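Local coordinates for protein hepatocyte growth factor-regulated tyrosine kinase substrate (Drosophila melanogaster, PDB 1DVP) that plays an essential role in endosome membrane invagination and multivesicular body formation, and dampens tyrosine kinase receptor signalling by promoting degradation of the active receptors, at residues 103-115 against 130-143. Residues are numbered along the deposited sequence; the frame is centred on the assembly and turned at random.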
loop_
_atom_site.group_PDB
_atom_site.type_symbol
_atom_site.label_atom_id
_atom_site.label_comp_id
_atom_site.label_asym_id
_atom_site.label_seq_id
_atom_site.Cartn_x
_atom_site.Cartn_y
_atom_site.Cartn_z
ATOM N N ARG A 103 32.372 8.235 19.549
ATOM C CA ARG A 103 32.171 7.680 20.884
ATOM C C ARG A 103 30.682 7.639 21.286
ATOM O O ARG A 103 30.221 6.659 21.901
ATOM C CB ARG A 103 32.970 8.490 21.914
ATOM C CG ARG A 103 32.472 8.299 23.332
ATOM C CD ARG A 103 33.315 9.092 24.334
ATOM N NE ARG A 103 34.735 8.861 24.101
ATOM C CZ ARG A 103 35.547 9.715 23.485
ATOM N NH1 ARG A 103 35.090 10.880 23.039
ATOM N NH2 ARG A 103 36.816 9.386 23.298
ATOM N N GLN A 104 29.955 8.702 20.940
ATOM C CA GLN A 104 28.526 8.801 21.221
ATOM C C GLN A 104 27.740 7.732 20.458
ATOM O O GLN A 104 26.837 7.096 21.007
ATOM C CB GLN A 104 27.983 10.181 20.840
ATOM C CG GLN A 104 28.262 11.269 21.877
ATOM C CD GLN A 104 28.198 10.727 23.293
ATOM O OE1 GLN A 104 29.214 10.350 23.848
ATOM N NE2 GLN A 104 27.004 10.662 23.866
ATOM N N LYS A 105 28.103 7.526 19.199
ATOM C CA LYS A 105 27.399 6.549 18.383
ATOM C C LYS A 105 27.633 5.147 18.913
ATOM O O LYS A 105 26.721 4.321 18.925
ATOM C CB LYS A 105 27.840 6.659 16.911
ATOM C CG LYS A 105 27.122 5.690 15.962
ATOM C CD LYS A 105 25.606 5.923 15.906
ATOM C CE LYS A 105 24.925 4.811 15.081
ATOM N NZ LYS A 105 23.474 5.077 14.857
ATOM N N MET A 106 28.848 4.877 19.373
ATOM C CA MET A 106 29.160 3.548 19.895
ATOM C C MET A 106 28.418 3.287 21.208
ATOM O O MET A 106 27.954 2.166 21.463
ATOM C CB MET A 106 30.663 3.397 20.105
ATOM C CG MET A 106 31.132 1.981 20.427
ATOM S SD MET A 106 30.908 0.753 19.062
ATOM C CE MET A 106 29.396 0.029 19.575
ATOM N N LEU A 107 28.312 4.326 22.036
ATOM C CA LEU A 107 27.636 4.234 23.319
ATOM C C LEU A 107 26.169 3.923 23.073
ATOM O O LEU A 107 25.582 3.086 23.745
ATOM C CB LEU A 107 27.794 5.546 24.100
ATOM C CG LEU A 107 28.657 5.479 25.386
ATOM C CD1 LEU A 107 29.527 4.217 25.428
ATOM C CD2 LEU A 107 29.510 6.753 25.482
ATOM N N GLU A 108 25.582 4.605 22.103
ATOM C CA GLU A 108 24.191 4.367 21.721
ATOM C C GLU A 108 23.979 2.906 21.242
ATOM O O GLU A 108 23.031 2.252 21.664
ATOM C CB GLU A 108 23.805 5.352 20.601
ATOM C CG GLU A 108 22.486 5.069 19.849
ATOM C CD GLU A 108 22.497 5.698 18.434
ATOM O OE1 GLU A 108 22.371 4.956 17.438
ATOM O OE2 GLU A 108 22.659 6.939 18.322
ATOM N N LEU A 109 24.873 2.400 20.393
ATOM C CA LEU A 109 24.760 1.043 19.849
ATOM C C LEU A 109 24.862 0.004 20.958
ATOM O O LEU A 109 24.079 -0.936 21.014
ATOM C CB LEU A 109 25.833 0.785 18.768
ATOM C CG LEU A 109 25.729 1.651 17.482
ATOM C CD1 LEU A 109 26.814 1.257 16.506
ATOM C CD2 LEU A 109 24.378 1.492 16.809
ATOM N N VAL A 110 25.832 0.186 21.847
ATOM C CA VAL A 110 25.995 -0.745 22.964
ATOM C C VAL A 110 24.690 -0.891 23.742
ATOM O O VAL A 110 24.295 -1.978 24.060
ATOM C CB VAL A 110 27.064 -0.255 23.939
ATOM C CG1 VAL A 110 26.916 -1.023 25.301
ATOM C CG2 VAL A 110 28.444 -0.448 23.336
ATOM N N GLN A 111 24.037 0.233 24.036
ATOM C CA GLN A 111 22.778 0.285 24.784
ATOM C C GLN A 111 21.626 -0.266 23.951
ATOM O O GLN A 111 20.770 -1.016 24.449
ATOM C CB GLN A 111 22.495 1.741 25.199
ATOM C CG GLN A 111 21.113 1.986 25.743
ATOM C CD GLN A 111 20.881 3.440 26.153
ATOM O OE1 GLN A 111 20.866 4.354 25.311
ATOM N NE2 GLN A 111 20.719 3.662 27.456
ATOM N N THR A 112 21.586 0.112 22.671
ATOM C CA THR A 112 20.546 -0.408 21.796
ATOM C C THR A 112 20.659 -1.917 21.790
ATOM O O THR A 112 19.679 -2.639 21.919
ATOM C CB THR A 112 20.727 0.061 20.345
ATOM O OG1 THR A 112 20.462 1.470 20.268
ATOM C CG2 THR A 112 19.757 -0.754 19.417
ATOM N N TRP A 113 21.882 -2.387 21.631
ATOM C CA TRP A 113 22.096 -3.814 21.580
ATOM C C TRP A 113 21.812 -4.505 22.919
ATOM O O TRP A 113 21.340 -5.648 22.953
ATOM C CB TRP A 113 23.519 -4.082 21.091
ATOM C CG TRP A 113 23.722 -3.645 19.633
ATOM C CD1 TRP A 113 22.764 -3.609 18.656
ATOM C CD2 TRP A 113 24.958 -3.304 18.998
ATOM N NE1 TRP A 113 23.324 -3.270 17.453
ATOM C CE2 TRP A 113 24.672 -3.079 17.622
ATOM C CE3 TRP A 113 26.285 -3.173 19.439
ATOM C CZ2 TRP A 113 25.671 -2.730 16.687
ATOM C CZ3 TRP A 113 27.288 -2.821 18.492
ATOM C CH2 TRP A 113 26.967 -2.608 17.142
ATOM N N ALA A 114 22.105 -3.812 24.019
ATOM C CA ALA A 114 21.840 -4.391 25.330
ATOM C C ALA A 114 20.342 -4.646 25.444
ATOM O O ALA A 114 19.933 -5.731 25.845
ATOM C CB ALA A 114 22.320 -3.443 26.452
ATOM N N TYR A 115 19.512 -3.676 25.071
ATOM C CA TYR A 115 18.070 -3.894 25.148
ATOM C C TYR A 115 17.512 -4.813 24.059
ATOM O O TYR A 115 16.545 -5.565 24.297
ATOM C CB TYR A 115 17.303 -2.581 25.119
ATOM C CG TYR A 115 17.357 -1.853 26.412
ATOM C CD1 TYR A 115 18.453 -1.027 26.727
ATOM C CD2 TYR A 115 16.359 -2.030 27.367
ATOM C CE1 TYR A 115 18.552 -0.392 27.982
ATOM C CE2 TYR A 115 16.445 -1.410 28.626
ATOM C CZ TYR A 115 17.551 -0.588 28.920
ATOM O OH TYR A 115 17.633 0.049 30.138
ATOM N N MET A 130 28.002 -2.581 29.171
ATOM C CA MET A 130 27.344 -1.339 29.502
ATOM C C MET A 130 27.441 -1.127 31.005
ATOM O O MET A 130 27.641 -0.004 31.465
ATOM C CB MET A 130 25.886 -1.347 29.070
ATOM C CG MET A 130 25.279 0.046 29.114
ATOM S SD MET A 130 23.602 0.177 28.476
ATOM C CE MET A 130 23.120 1.755 29.004
ATOM N N THR A 131 27.307 -2.209 31.765
ATOM C CA THR A 131 27.394 -2.143 33.220
ATOM C C THR A 131 28.686 -1.410 33.569
ATOM O O THR A 131 28.691 -0.387 34.248
ATOM C CB THR A 131 27.453 -3.562 33.834
ATOM O OG1 THR A 131 26.442 -4.390 33.246
ATOM C CG2 THR A 131 27.219 -3.496 35.322
ATOM N N ILE A 132 29.781 -1.953 33.062
ATOM C CA ILE A 132 31.105 -1.414 33.281
ATOM C C ILE A 132 31.291 0.016 32.779
ATOM O O ILE A 132 31.988 0.808 33.396
ATOM C CB ILE A 132 32.135 -2.305 32.600
ATOM C CG1 ILE A 132 31.994 -3.735 33.127
ATOM C CG2 ILE A 132 33.515 -1.745 32.816
ATOM C CD1 ILE A 132 33.018 -4.717 32.586
ATOM N N LEU A 133 30.682 0.337 31.641
ATOM C CA LEU A 133 30.787 1.672 31.073
ATOM C C LEU A 133 29.922 2.640 31.869
ATOM O O LEU A 133 30.286 3.801 32.042
ATOM C CB LEU A 133 30.359 1.659 29.593
ATOM C CG LEU A 133 31.284 0.954 28.587
ATOM C CD1 LEU A 133 30.473 0.467 27.404
ATOM C CD2 LEU A 133 32.388 1.902 28.126
ATOM N N LYS A 134 28.769 2.174 32.343
ATOM C CA LYS A 134 27.889 3.039 33.130
ATOM C C LYS A 134 28.471 3.151 34.532
ATOM O O LYS A 134 28.189 4.101 35.266
ATOM C CB LYS A 134 26.452 2.487 33.188
ATOM C CG LYS A 134 25.533 3.013 32.086
ATOM C CD LYS A 134 24.106 2.470 32.191
ATOM C CE LYS A 134 23.251 3.194 33.236
ATOM N NZ LYS A 134 22.666 4.475 32.725
ATOM N N ALA A 135 29.307 2.178 34.877
ATOM C CA ALA A 135 29.971 2.139 36.171
ATOM C C ALA A 135 31.294 2.903 36.108
ATOM O O ALA A 135 31.760 3.424 37.113
ATOM C CB ALA A 135 30.216 0.688 36.585
ATOM N N LYS A 136 31.884 2.971 34.920
ATOM C CA LYS A 136 33.153 3.673 34.713
ATOM C C LYS A 136 32.983 5.195 34.562
ATOM O O LYS A 136 33.960 5.920 34.378
ATOM C CB LYS A 136 33.848 3.117 33.468
ATOM C CG LYS A 136 35.190 3.735 33.168
ATOM C CD LYS A 136 35.609 3.462 31.736
ATOM C CE LYS A 136 35.361 2.019 31.335
ATOM N NZ LYS A 136 35.895 1.058 32.345
ATOM N N GLY A 137 31.749 5.682 34.620
ATOM C CA GLY A 137 31.548 7.115 34.501
ATOM C C GLY A 137 30.916 7.593 33.207
ATOM O O GLY A 137 30.457 8.744 33.130
ATOM N N HIS A 138 30.894 6.726 32.191
ATOM C CA HIS A 138 30.308 7.065 30.894
ATOM C C HIS A 138 28.801 7.260 31.011
ATOM O O HIS A 138 28.126 6.483 31.679
ATOM C CB HIS A 138 30.597 5.958 29.877
ATOM C CG HIS A 138 32.015 5.920 29.397
ATOM N ND1 HIS A 138 32.523 6.838 28.505
ATOM C CD2 HIS A 138 33.031 5.068 29.678
ATOM C CE1 HIS A 138 33.790 6.553 28.256
ATOM N NE2 HIS A 138 34.122 5.483 28.953
ATOM N N THR A 139 28.295 8.317 30.374
ATOM C CA THR A 139 26.865 8.645 30.350
ATOM C C THR A 139 26.290 8.130 29.017
ATOM O O THR A 139 26.887 8.358 27.962
ATOM C CB THR A 139 26.624 10.187 30.412
ATOM O OG1 THR A 139 27.085 10.714 31.667
ATOM C CG2 THR A 139 25.137 10.499 30.255
ATOM N N PHE A 140 25.146 7.446 29.053
ATOM C CA PHE A 140 24.560 6.917 27.822
ATOM C C PHE A 140 23.457 7.796 27.266
ATOM O O PHE A 140 22.748 8.452 28.021
ATOM C CB PHE A 140 24.027 5.490 28.026
ATOM C CG PHE A 140 25.094 4.435 27.963
ATOM C CD1 PHE A 140 25.937 4.206 29.051
ATOM C CD2 PHE A 140 25.291 3.703 26.803
ATOM C CE1 PHE A 140 26.957 3.267 28.981
ATOM C CE2 PHE A 140 26.309 2.762 26.722
ATOM C CZ PHE A 140 27.148 2.543 27.816
ATOM N N PRO A 141 23.296 7.806 25.928
ATOM C CA PRO A 141 22.278 8.604 25.233
ATOM C C PRO A 141 20.878 8.239 25.685
ATOM O O PRO A 141 20.682 7.299 26.461
ATOM C CB PRO A 141 22.500 8.259 23.763
ATOM C CG PRO A 141 23.981 7.867 23.718
ATOM C CD PRO A 141 24.117 7.045 24.966
ATOM N N GLU A 142 19.901 8.982 25.189
ATOM C CA GLU A 142 18.522 8.719 25.548
ATOM C C GLU A 142 18.014 7.478 24.839
ATOM O O GLU A 142 18.225 7.294 23.636
ATOM C CB GLU A 142 17.652 9.920 25.196
ATOM C CG GLU A 142 17.630 10.965 26.290
ATOM C CD GLU A 142 16.510 10.728 27.283
ATOM O OE1 GLU A 142 15.421 11.339 27.092
ATOM O OE2 GLU A 142 16.724 9.927 28.231
ATOM N N LEU A 143 17.334 6.630 25.599
ATOM C CA LEU A 143 16.794 5.401 25.060
ATOM C C LEU A 143 15.612 5.685 24.155
ATOM O O LEU A 143 14.824 6.593 24.406
ATOM C CB LEU A 143 16.373 4.477 26.203
ATOM C CG LEU A 143 16.507 2.972 25.957
ATOM C CD1 LEU A 143 15.501 2.529 24.935
ATOM C CD2 LEU A 143 17.905 2.641 25.492
#
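The carbonyl oxygen of Leu107 accepts the helical N-H of Gln111 and is also met by the Phe140 ring, whose CE2 comes within 3.1 Å of Leu107 O. That ring is held from two sides. Over one face of the Phe140 ring lies Leu107 CG, 4.1 Å from the ring centroid, a CH-pi contact. Against the opposite face of the Phe140 ring rests CE of Met130, 3.5 Å above the plane and toward the rim. Met130 gets there by stretching out, CG anti to its backbone N (chi1 -167°) and the rest of the chain straight, with SD passing 3.8 Å from Gln111 CB. Closer to its own helix, Met130 CB packs on Val110 CG1 at 3.9 Å. Pro141 then lies along the helix surface, its CG 4.0 Å from Glu108 CB. Just past the end of helix 125-135, Gly137 takes a positive phi, and the chain turns back across helix 100-116. His138 NE2 makes a hydrogen bond with Glu95 OE1. Within this all-helical VHS domain, a superhelix, Leu107 and Leu133 both reach helix 84-96, while Leu109 and Trp113 pack on helix 56-72.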